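Local coordinates for protein cytochrome P450 monooxygenase (Rhodococcus sp. ECU0066, PDB 6KBH) that probably acts as a self-sufficient monooxygenase, carrying FMN, a [2Fe-2S] cluster and heme in a single chain so that electrons can reach the P450 heme, at residues L58-V67 / W76-V84; F648-S659 / H675-E684. All blocks are in the same frame, centred on the assembly; numbering follows the deposited sequence.

How the contacts relate
Contact 1 closes well before contact 2 opens along the chain, and the two lie in different domains: their centres are 57 Å apart, their nearest atoms about 32 Å, and they share no helix, strand or sheet. Contact 1 belongs to the heme-binding P450 part, where helix 59-64 packs on the Thr-79/Arg-80 turn between strand 76-78 and helix 81-89, while Val-67 pairs with the strand. Contact 2 lies in the reductase part, joining the last two strands of a parallel sheet, 655-661 and 681-685; the latter carries Glu-684 to the FMN. Each contact is therefore internal to one cofactor-bearing part; electrons probably pass from FMN through the iron-sulfur cluster to heme.

Contact 1: L58-V67 / W76-V84; sequences LRWSRDEEPV and WVVTRYEDV
Thr-79 and Ser-61 meet hydroxyl to hydroxyl where the P450 fold brings a short helix, 59-64, against the turn that leads from the beta hairpin (67-69 and 76-78) into helix 81-89. Thr-79 OG1 donates to Ser-61 OG at 3.1 Å; Ser-61 OG also points at Glu-65 O, modelled too close for its length to be trusted. With chi1 at -79°, Thr-79 sets OG1 beside its own backbone N and turns its methyl the other way, onto the CG of Arg-62; a branched threonine serves both neighbours at once. The Thr-79 backbone is also engaged: its N gives a weak bond to Pro-66 O (3.1 Å), and its O accepts from Ser-359 OG. The Arg-62 guanidinium leaves the contact and bonds Ser-359 and Ala-55 O.

Pro-66, four residues on from Arg-62, has no N-H to give Arg-62 O, and Arg-80 supplies the donor. Its chain bends at chi3 (-79°), and NH1 reaches Arg-62 O at 2.6 Å in a bent bond, the oxygen lying 32° out of the guanidinium plane. Compact Pro-66 sets CB over one face of that guanidinium, 3.4 Å from Arg-80 NE, the two side chains crossing obliquely. Asp-83 OD2 finds its partner in Asn-343. Beyond, Val-67 and Val-78 form a non-hydrogen-bonded antiparallel pair, and the CA of Val-67 points its hydrogen at Val-77 O, 3.2 Å away.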
loop_
_atom_site.group_PDB
_atom_site.type_symbol
_atom_site.label_atom_id
_atom_site.label_comp_id
_atom_site.label_asym_id
_atom_site.label_seq_id
_atom_site.Cartn_x
_atom_site.Cartn_y
_atom_site.Cartn_z
ATOM N N LEU A 58 -2.990 -17.973 -20.679
ATOM C CA LEU A 58 -2.209 -18.999 -19.997
ATOM C C LEU A 58 -2.967 -19.614 -18.826
ATOM O O LEU A 58 -2.348 -20.209 -17.937
ATOM C CB LEU A 58 -0.864 -18.445 -19.524
ATOM C CG LEU A 58 0.093 -17.942 -20.608
ATOM C CD1 LEU A 58 0.204 -16.433 -20.547
ATOM C CD2 LEU A 58 1.462 -18.583 -20.469
ATOM N N ARG A 59 -4.294 -19.471 -18.802
ATOM C CA ARG A 59 -5.109 -20.224 -17.853
ATOM C C ARG A 59 -4.790 -21.714 -17.918
ATOM O O ARG A 59 -4.718 -22.388 -16.883
ATOM C CB ARG A 59 -6.591 -19.978 -18.135
ATOM C CG ARG A 59 -7.548 -20.659 -17.171
ATOM C CD ARG A 59 -7.737 -19.846 -15.900
ATOM N NE ARG A 59 -8.822 -20.368 -15.072
ATOM C CZ ARG A 59 -8.665 -21.313 -14.150
ATOM N NH1 ARG A 59 -7.466 -21.839 -13.942
ATOM N NH2 ARG A 59 -9.702 -21.732 -13.435
ATOM N N TRP A 60 -4.587 -22.244 -19.131
ATOM C CA TRP A 60 -4.249 -23.656 -19.283
ATOM C C TRP A 60 -2.925 -23.990 -18.608
ATOM O O TRP A 60 -2.731 -25.122 -18.149
ATOM C CB TRP A 60 -4.198 -24.032 -20.767
ATOM C CG TRP A 60 -3.072 -23.374 -21.509
ATOM C CD1 TRP A 60 -3.112 -22.179 -22.168
ATOM C CD2 TRP A 60 -1.731 -23.865 -21.652
ATOM N NE1 TRP A 60 -1.881 -21.897 -22.713
ATOM C CE2 TRP A 60 -1.017 -22.916 -22.408
ATOM C CE3 TRP A 60 -1.068 -25.014 -21.210
ATOM C CZ2 TRP A 60 0.326 -23.082 -22.740
ATOM C CZ3 TRP A 60 0.268 -25.176 -21.537
ATOM C CH2 TRP A 60 0.949 -24.214 -22.294
ATOM N N SER A 61 -2.006 -23.026 -18.535
ATOM C CA SER A 61 -0.717 -23.291 -17.907
ATOM C C SER A 61 -0.815 -23.252 -16.382
ATOM O O SER A 61 -0.165 -24.047 -15.695
ATOM C CB SER A 61 0.328 -22.296 -18.414
ATOM O OG SER A 61 1.633 -22.679 -18.015
ATOM N N ARG A 62 -1.625 -22.345 -15.830
ATOM C CA ARG A 62 -1.849 -22.358 -14.386
ATOM C C ARG A 62 -2.487 -23.667 -13.943
ATOM O O ARG A 62 -2.220 -24.155 -12.837
ATOM C CB ARG A 62 -2.723 -21.168 -13.973
ATOM C CG ARG A 62 -2.015 -19.836 -14.071
ATOM C CD ARG A 62 -2.672 -18.681 -13.359
ATOM N NE ARG A 62 -3.935 -18.281 -13.967
ATOM C CZ ARG A 62 -4.043 -17.629 -15.120
ATOM N NH1 ARG A 62 -2.960 -17.312 -15.813
ATOM N NH2 ARG A 62 -5.242 -17.308 -15.591
ATOM N N ASP A 63 -3.300 -24.269 -14.806
ATOM C CA ASP A 63 -4.054 -25.449 -14.411
ATOM C C ASP A 63 -3.232 -26.721 -14.564
ATOM O O ASP A 63 -3.101 -27.499 -13.612
ATOM C CB ASP A 63 -5.346 -25.536 -15.222
ATOM C CG ASP A 63 -6.325 -24.436 -14.868
ATOM O OD1 ASP A 63 -6.167 -23.823 -13.790
ATOM O OD2 ASP A 63 -7.256 -24.179 -15.658
ATOM N N GLU A 64 -2.657 -26.951 -15.744
ATOM C CA GLU A 64 -2.087 -28.255 -16.040
ATOM C C GLU A 64 -0.592 -28.267 -16.329
ATOM O O GLU A 64 0.008 -29.345 -16.272
ATOM C CB GLU A 64 -2.826 -28.899 -17.224
ATOM C CG GLU A 64 -4.318 -28.602 -17.236
ATOM C CD GLU A 64 -5.002 -29.116 -18.480
ATOM O OE1 GLU A 64 -4.863 -30.319 -18.784
ATOM O OE2 GLU A 64 -5.677 -28.312 -19.158
ATOM N N GLU A 65 0.032 -27.125 -16.618
ATOM C CA GLU A 65 1.471 -27.090 -16.885
ATOM C C GLU A 65 2.035 -25.747 -16.460
ATOM O O GLU A 65 2.118 -24.806 -17.260
ATOM C CB GLU A 65 1.780 -27.365 -18.355
ATOM C CG GLU A 65 3.236 -27.720 -18.593
ATOM C CD GLU A 65 3.510 -28.145 -20.014
ATOM O OE1 GLU A 65 2.602 -28.005 -20.859
ATOM O OE2 GLU A 65 4.633 -28.622 -20.282
ATOM N N PRO A 66 2.472 -25.629 -15.202
ATOM C CA PRO A 66 2.889 -24.316 -14.682
ATOM C C PRO A 66 4.226 -23.834 -15.223
ATOM O O PRO A 66 4.517 -22.634 -15.124
ATOM C CB PRO A 66 2.959 -24.554 -13.172
ATOM C CG PRO A 66 3.346 -26.002 -13.062
ATOM C CD PRO A 66 2.691 -26.710 -14.224
ATOM N N VAL A 67 5.048 -24.725 -15.778
ATOM C CA VAL A 67 6.374 -24.383 -16.286
ATOM C C VAL A 67 6.604 -25.162 -17.572
ATOM O O VAL A 67 6.495 -26.393 -17.584
ATOM C CB VAL A 67 7.482 -24.702 -15.264
ATOM C CG1 VAL A 67 8.860 -24.449 -15.864
ATOM C CG2 VAL A 67 7.292 -23.889 -14.002
ATOM N N TRP A 76 12.067 -20.458 -21.043
ATOM C CA TRP A 76 11.134 -21.239 -20.248
ATOM C C TRP A 76 10.119 -20.295 -19.616
ATOM O O TRP A 76 10.475 -19.209 -19.154
ATOM C CB TRP A 76 11.887 -22.020 -19.170
ATOM C CG TRP A 76 12.957 -22.895 -19.741
ATOM C CD1 TRP A 76 14.144 -22.492 -20.288
ATOM C CD2 TRP A 76 12.939 -24.321 -19.830
ATOM N NE1 TRP A 76 14.863 -23.582 -20.714
ATOM C CE2 TRP A 76 14.146 -24.717 -20.443
ATOM C CE3 TRP A 76 12.017 -25.303 -19.454
ATOM C CZ2 TRP A 76 14.456 -26.053 -20.685
ATOM C CZ3 TRP A 76 12.327 -26.630 -19.695
ATOM C CH2 TRP A 76 13.538 -26.992 -20.306
ATOM N N VAL A 77 8.854 -20.705 -19.611
ATOM C CA VAL A 77 7.748 -19.858 -19.182
ATOM C C VAL A 77 7.271 -20.326 -17.814
ATOM O O VAL A 77 7.070 -21.527 -17.596
ATOM C CB VAL A 77 6.595 -19.878 -20.198
ATOM C CG1 VAL A 77 5.526 -18.867 -19.814
ATOM C CG2 VAL A 77 7.120 -19.597 -21.590
ATOM N N VAL A 78 7.089 -19.374 -16.900
ATOM C CA VAL A 78 6.668 -19.643 -15.530
ATOM C C VAL A 78 5.390 -18.863 -15.271
ATOM O O VAL A 78 5.325 -17.655 -15.519
ATOM C CB VAL A 78 7.762 -19.276 -14.514
ATOM C CG1 VAL A 78 7.300 -19.590 -13.096
ATOM C CG2 VAL A 78 9.038 -20.028 -14.842
ATOM N N THR A 79 4.384 -19.556 -14.757
ATOM C CA THR A 79 3.011 -19.123 -14.910
ATOM C C THR A 79 2.277 -18.883 -13.596
ATOM O O THR A 79 1.459 -17.961 -13.545
ATOM C CB THR A 79 2.277 -20.152 -15.784
ATOM O OG1 THR A 79 2.614 -19.919 -17.161
ATOM C CG2 THR A 79 0.796 -20.105 -15.623
ATOM N N ARG A 80 2.612 -19.592 -12.514
ATOM C CA ARG A 80 1.856 -19.492 -11.270
ATOM C C ARG A 80 2.547 -18.586 -10.244
ATOM O O ARG A 80 3.772 -18.444 -10.227
ATOM C CB ARG A 80 1.613 -20.890 -10.692
ATOM C CG ARG A 80 0.761 -21.734 -11.631
ATOM C CD ARG A 80 -0.054 -22.814 -10.944
ATOM N NE ARG A 80 0.739 -23.991 -10.615
ATOM C CZ ARG A 80 0.260 -25.230 -10.619
ATOM N NH1 ARG A 80 -1.005 -25.455 -10.950
ATOM N NH2 ARG A 80 1.050 -26.247 -10.304
ATOM N N TYR A 81 1.733 -17.991 -9.366
ATOM C CA TYR A 81 2.143 -16.830 -8.576
ATOM C C TYR A 81 3.180 -17.183 -7.510
ATOM O O TYR A 81 4.136 -16.424 -7.301
ATOM C CB TYR A 81 0.896 -16.185 -7.962
ATOM C CG TYR A 81 1.116 -15.149 -6.877
ATOM C CD1 TYR A 81 1.289 -15.523 -5.553
ATOM C CD2 TYR A 81 1.082 -13.790 -7.173
ATOM C CE1 TYR A 81 1.471 -14.589 -4.566
ATOM C CE2 TYR A 81 1.262 -12.844 -6.184
ATOM C CZ TYR A 81 1.452 -13.252 -4.883
ATOM O OH TYR A 81 1.632 -12.328 -3.884
ATOM N N GLU A 82 3.010 -18.315 -6.821
ATOM C CA GLU A 82 4.053 -18.768 -5.904
ATOM C C GLU A 82 5.387 -18.904 -6.632
ATOM O O GLU A 82 6.436 -18.511 -6.109
ATOM C CB GLU A 82 3.668 -20.107 -5.266
ATOM C CG GLU A 82 2.631 -20.100 -4.118
ATOM C CD GLU A 82 2.733 -18.909 -3.171
ATOM O OE1 GLU A 82 3.500 -18.990 -2.187
ATOM O OE2 GLU A 82 2.035 -17.896 -3.394
ATOM N N ASP A 83 5.357 -19.437 -7.857
ATOM C CA ASP A 83 6.594 -19.750 -8.570
ATOM C C ASP A 83 7.322 -18.489 -9.021
ATOM O O ASP A 83 8.541 -18.376 -8.849
ATOM C CB ASP A 83 6.295 -20.655 -9.767
ATOM C CG ASP A 83 6.158 -22.116 -9.377
ATOM O OD1 ASP A 83 6.726 -22.514 -8.337
ATOM O OD2 ASP A 83 5.484 -22.866 -10.114
ATOM N N VAL A 84 6.604 -17.534 -9.621
ATOM C CA VAL A 84 7.296 -16.342 -10.106
ATOM C C VAL A 84 7.692 -15.439 -8.945
ATOM O O VAL A 84 8.668 -14.688 -9.045
ATOM C CB VAL A 84 6.457 -15.583 -11.157
ATOM C CG1 VAL A 84 5.815 -16.545 -12.136
ATOM C CG2 VAL A 84 5.418 -14.725 -10.506
#

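Contact 2: F648-S659 / H675-E684; sequences FADPEDGTQVYS and HWPDDTLHVE
Val-657 sits between two backbone bonds: its N donates to Thr-680 O (3.0 Å, nearly straight at 170°), and its O accepts from His-682 N at 2.8 Å. Ser-659 N continues the pattern to His-682 O, and Ser-659 O receives Glu-684 N. These bonds pair strands 655-661 and 681-685, the ends of a right-handed beta-alpha-beta crossover through helix 663-672 in the parallel sheet of what is probably a ferredoxin-reductase-like nucleotide-binding domain; near the C-terminal end of strand 681-685, Glu-684 binds FMN. On one face of the sheet Tyr-658 and His-682, flat rings pointing the same way, form an offset stack, centroids 4.3 Å apart and planes at 15°, while Tyr-658 OH bonds Asp-573 N. On the other, Val-657 CG1 meets Leu-681 CD1 at 4.3 Å.

Farther out, Trp-676 packs against the loop 648-654 that leads into strand 655-661. An indole suits this place: NE1 gives Phe-648 O a weak bond (3.3 Å), Pro-651 CB lies over the six-membered ring, 3.4 Å from its centroid, and Phe-648 joins it in an offset edge-to-face pair, planes at 63°. Replacing Trp-676 by an alanine would probably deprive Phe-648 O of this weak donor and open a gap beside Pro-651 and Phe-648.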
loop_
_atom_site.group_PDB
_atom_site.type_symbol
_atom_site.label_atom_id
_atom_site.label_comp_id
_atom_site.label_asym_id
_atom_site.label_seq_id
_atom_site.Cartn_x
_atom_site.Cartn_y
_atom_site.Cartn_z
ATOM N N PHE A 648 -11.229 -3.196 46.649
ATOM C CA PHE A 648 -10.435 -4.379 46.346
ATOM C C PHE A 648 -9.561 -4.779 47.529
ATOM O O PHE A 648 -8.441 -5.283 47.353
ATOM C CB PHE A 648 -9.613 -4.139 45.075
ATOM C CG PHE A 648 -10.430 -3.555 43.944
ATOM C CD1 PHE A 648 -10.806 -2.219 43.950
ATOM C CD2 PHE A 648 -10.830 -4.345 42.876
ATOM C CE1 PHE A 648 -11.573 -1.687 42.927
ATOM C CE2 PHE A 648 -11.594 -3.815 41.841
ATOM C CZ PHE A 648 -11.963 -2.485 41.867
ATOM N N ALA A 649 -10.090 -4.567 48.739
ATOM C CA ALA A 649 -9.382 -4.878 49.974
ATOM C C ALA A 649 -8.870 -6.308 49.977
ATOM O O ALA A 649 -7.699 -6.557 50.282
ATOM C CB ALA A 649 -10.302 -4.632 51.169
ATOM N N ASP A 650 -9.728 -7.265 49.638
ATOM C CA ASP A 650 -9.220 -8.616 49.482
ATOM C C ASP A 650 -10.068 -9.389 48.484
ATOM O O ASP A 650 -11.293 -9.224 48.445
ATOM C CB ASP A 650 -9.134 -9.351 50.825
ATOM C CG ASP A 650 -7.697 -9.517 51.282
ATOM O OD1 ASP A 650 -6.793 -9.229 50.465
ATOM O OD2 ASP A 650 -7.462 -9.926 52.438
ATOM N N PRO A 651 -9.448 -10.258 47.695
ATOM C CA PRO A 651 -10.080 -10.775 46.480
ATOM C C PRO A 651 -11.059 -11.906 46.754
ATOM O O PRO A 651 -11.216 -12.385 47.876
ATOM C CB PRO A 651 -8.879 -11.289 45.678
ATOM C CG PRO A 651 -7.901 -11.701 46.721
ATOM C CD PRO A 651 -8.051 -10.713 47.834
ATOM N N GLU A 652 -11.734 -12.315 45.673
ATOM C CA GLU A 652 -12.437 -13.595 45.596
ATOM C C GLU A 652 -12.001 -14.286 44.309
ATOM O O GLU A 652 -11.827 -13.631 43.271
ATOM C CB GLU A 652 -13.964 -13.425 45.676
ATOM C CG GLU A 652 -14.785 -14.731 45.641
ATOM C CD GLU A 652 -14.981 -15.291 44.266
ATOM O OE1 GLU A 652 -14.934 -14.494 43.309
ATOM O OE2 GLU A 652 -15.245 -16.509 44.158
ATOM N N ASP A 653 -11.807 -15.603 44.396
ATOM C CA ASP A 653 -11.410 -16.501 43.313
ATOM C C ASP A 653 -12.016 -16.217 41.939
ATOM O O ASP A 653 -11.301 -16.228 40.932
ATOM C CB ASP A 653 -11.754 -17.917 43.759
ATOM C CG ASP A 653 -11.744 -18.914 42.624
ATOM O OD1 ASP A 653 -10.662 -19.136 42.052
ATOM O OD2 ASP A 653 -12.815 -19.488 42.319
ATOM N N GLY A 654 -13.330 -15.990 41.877
ATOM C CA GLY A 654 -13.989 -15.876 40.587
ATOM C C GLY A 654 -14.020 -14.486 39.981
ATOM O O GLY A 654 -14.083 -14.353 38.754
ATOM N N THR A 655 -13.975 -13.442 40.810
ATOM C CA THR A 655 -14.188 -12.083 40.322
ATOM C C THR A 655 -13.122 -11.670 39.309
ATOM O O THR A 655 -11.924 -11.900 39.505
ATOM C CB THR A 655 -14.196 -11.086 41.484
ATOM O OG1 THR A 655 -15.264 -11.400 42.388
ATOM C CG2 THR A 655 -14.379 -9.664 40.970
ATOM N N GLN A 656 -13.582 -11.066 38.211
ATOM C CA GLN A 656 -12.761 -10.337 37.257
ATOM C C GLN A 656 -13.117 -8.857 37.286
ATOM O O GLN A 656 -14.195 -8.462 37.744
ATOM C CB GLN A 656 -12.938 -10.877 35.829
ATOM C CG GLN A 656 -12.108 -12.101 35.495
ATOM C CD GLN A 656 -12.189 -12.456 34.024
ATOM O OE1 GLN A 656 -12.955 -11.853 33.271
ATOM N NE2 GLN A 656 -11.399 -13.437 33.604
ATOM N N VAL A 657 -12.185 -8.033 36.799
ATOM C CA VAL A 657 -12.368 -6.581 36.747
ATOM C C VAL A 657 -11.860 -6.064 35.400
ATOM O O VAL A 657 -10.657 -6.150 35.112
ATOM C CB VAL A 657 -11.615 -5.855 37.887
ATOM C CG1 VAL A 657 -11.967 -4.354 37.890
ATOM C CG2 VAL A 657 -11.794 -6.491 39.269
ATOM N N TYR A 658 -12.759 -5.511 34.589
ATOM C CA TYR A 658 -12.353 -4.726 33.433
ATOM C C TYR A 658 -12.557 -3.249 33.730
ATOM O O TYR A 658 -13.484 -2.871 34.455
ATOM C CB TYR A 658 -13.110 -5.109 32.161
ATOM C CG TYR A 658 -13.103 -6.580 31.867
ATOM C CD1 TYR A 658 -13.909 -7.452 32.578
ATOM C CD2 TYR A 658 -12.292 -7.095 30.878
ATOM C CE1 TYR A 658 -13.908 -8.787 32.316
ATOM C CE2 TYR A 658 -12.276 -8.439 30.607
ATOM C CZ TYR A 658 -13.093 -9.281 31.332
ATOM O OH TYR A 658 -13.105 -10.633 31.083
ATOM N N SER A 659 -11.680 -2.418 33.166
ATOM C CA SER A 659 -11.671 -1.021 33.552
ATOM C C SER A 659 -11.055 -0.161 32.467
ATOM O O SER A 659 -10.226 -0.618 31.678
ATOM C CB SER A 659 -10.903 -0.832 34.853
ATOM O OG SER A 659 -9.512 -1.073 34.672
ATOM N N HIS A 675 -2.952 -7.383 44.662
ATOM C CA HIS A 675 -3.144 -8.496 45.587
ATOM C C HIS A 675 -3.786 -9.711 44.929
ATOM O O HIS A 675 -3.727 -10.807 45.498
ATOM C CB HIS A 675 -4.034 -8.087 46.772
ATOM C CG HIS A 675 -3.674 -6.780 47.412
ATOM N ND1 HIS A 675 -4.285 -6.338 48.565
ATOM C CD2 HIS A 675 -2.779 -5.820 47.073
ATOM C CE1 HIS A 675 -3.784 -5.166 48.910
ATOM N NE2 HIS A 675 -2.867 -4.829 48.021
ATOM N N TRP A 676 -4.386 -9.545 43.762
ATOM C CA TRP A 676 -5.323 -10.510 43.208
ATOM C C TRP A 676 -4.598 -11.515 42.327
ATOM O O TRP A 676 -3.405 -11.375 42.044
ATOM C CB TRP A 676 -6.405 -9.761 42.428
ATOM C CG TRP A 676 -7.267 -8.891 43.299
ATOM C CD1 TRP A 676 -6.849 -7.887 44.126
ATOM C CD2 TRP A 676 -8.693 -8.944 43.427
ATOM N NE1 TRP A 676 -7.922 -7.319 44.765
ATOM C CE2 TRP A 676 -9.066 -7.951 44.355
ATOM C CE3 TRP A 676 -9.690 -9.741 42.853
ATOM C CZ2 TRP A 676 -10.393 -7.729 44.717
ATOM C CZ3 TRP A 676 -11.005 -9.522 43.219
ATOM C CH2 TRP A 676 -11.345 -8.522 44.140
ATOM N N PRO A 677 -5.294 -12.587 41.894
ATOM C CA PRO A 677 -4.720 -13.465 40.864
ATOM C C PRO A 677 -4.316 -12.698 39.612
ATOM O O PRO A 677 -4.710 -11.541 39.430
ATOM C CB PRO A 677 -5.851 -14.462 40.590
ATOM C CG PRO A 677 -6.581 -14.542 41.888
ATOM C CD PRO A 677 -6.516 -13.161 42.486
ATOM N N ASP A 678 -3.537 -13.334 38.734
ATOM C CA ASP A 678 -2.805 -12.586 37.717
ATOM C C ASP A 678 -3.710 -12.082 36.596
ATOM O O ASP A 678 -3.656 -10.901 36.235
ATOM C CB ASP A 678 -1.672 -13.445 37.154
ATOM C CG ASP A 678 -0.475 -13.484 38.076
ATOM O OD1 ASP A 678 -0.431 -12.652 39.002
ATOM O OD2 ASP A 678 0.417 -14.335 37.879
ATOM N N ASP A 679 -4.553 -12.952 36.037
ATOM C CA ASP A 679 -5.396 -12.583 34.905
ATOM C C ASP A 679 -6.701 -11.924 35.340
ATOM O O ASP A 679 -7.697 -11.972 34.604
ATOM C CB ASP A 679 -5.673 -13.811 34.034
ATOM C CG ASP A 679 -5.517 -13.521 32.553
ATOM O OD1 ASP A 679 -5.503 -12.328 32.177
ATOM O OD2 ASP A 679 -5.405 -14.483 31.763
ATOM N N THR A 680 -6.715 -11.310 36.526
ATOM C CA THR A 680 -7.935 -10.733 37.084
ATOM C C THR A 680 -8.301 -9.405 36.433
ATOM O O THR A 680 -9.470 -9.179 36.101
ATOM C CB THR A 680 -7.773 -10.538 38.593
ATOM O OG1 THR A 680 -6.470 -10.004 38.867
ATOM C CG2 THR A 680 -7.941 -11.857 39.323
ATOM N N LEU A 681 -7.332 -8.513 36.254
ATOM C CA LEU A 681 -7.600 -7.151 35.812
ATOM C C LEU A 681 -7.355 -7.017 34.316
ATOM O O LEU A 681 -6.334 -7.487 33.805
ATOM C CB LEU A 681 -6.727 -6.147 36.566
ATOM C CG LEU A 681 -6.711 -4.745 35.947
ATOM C CD1 LEU A 681 -8.085 -4.097 36.048
ATOM C CD2 LEU A 681 -5.644 -3.866 36.574
ATOM N N HIS A 682 -8.285 -6.368 33.623
ATOM C CA HIS A 682 -8.101 -6.011 32.226
ATOM C C HIS A 682 -8.379 -4.527 32.060
ATOM O O HIS A 682 -9.323 -3.991 32.645
ATOM C CB HIS A 682 -9.009 -6.822 31.307
ATOM C CG HIS A 682 -8.989 -8.291 31.589
ATOM N ND1 HIS A 682 -9.719 -8.862 32.609
ATOM C CD2 HIS A 682 -8.327 -9.306 30.985
ATOM C CE1 HIS A 682 -9.506 -10.165 32.621
ATOM N NE2 HIS A 682 -8.666 -10.461 31.646
ATOM N N VAL A 683 -7.547 -3.868 31.267
ATOM C CA VAL A 683 -7.612 -2.428 31.077
ATOM C C VAL A 683 -7.580 -2.133 29.588
ATOM O O VAL A 683 -7.028 -2.900 28.795
ATOM C CB VAL A 683 -6.447 -1.702 31.785
ATOM C CG1 VAL A 683 -6.751 -1.537 33.261
ATOM C CG2 VAL A 683 -5.165 -2.480 31.584
ATOM N N GLU A 684 -8.192 -1.018 29.207
ATOM C CA GLU A 684 -8.035 -0.455 27.875
ATOM C C GLU A 684 -7.573 0.988 28.018
ATOM O O GLU A 684 -8.230 1.798 28.684
ATOM C CB GLU A 684 -9.338 -0.523 27.066
ATOM C CG GLU A 684 -9.356 0.400 25.852
ATOM C CD GLU A 684 -10.106 -0.183 24.664
ATOM O OE1 GLU A 684 -9.580 -1.115 24.017
ATOM O OE2 GLU A 684 -11.215 0.306 24.362
#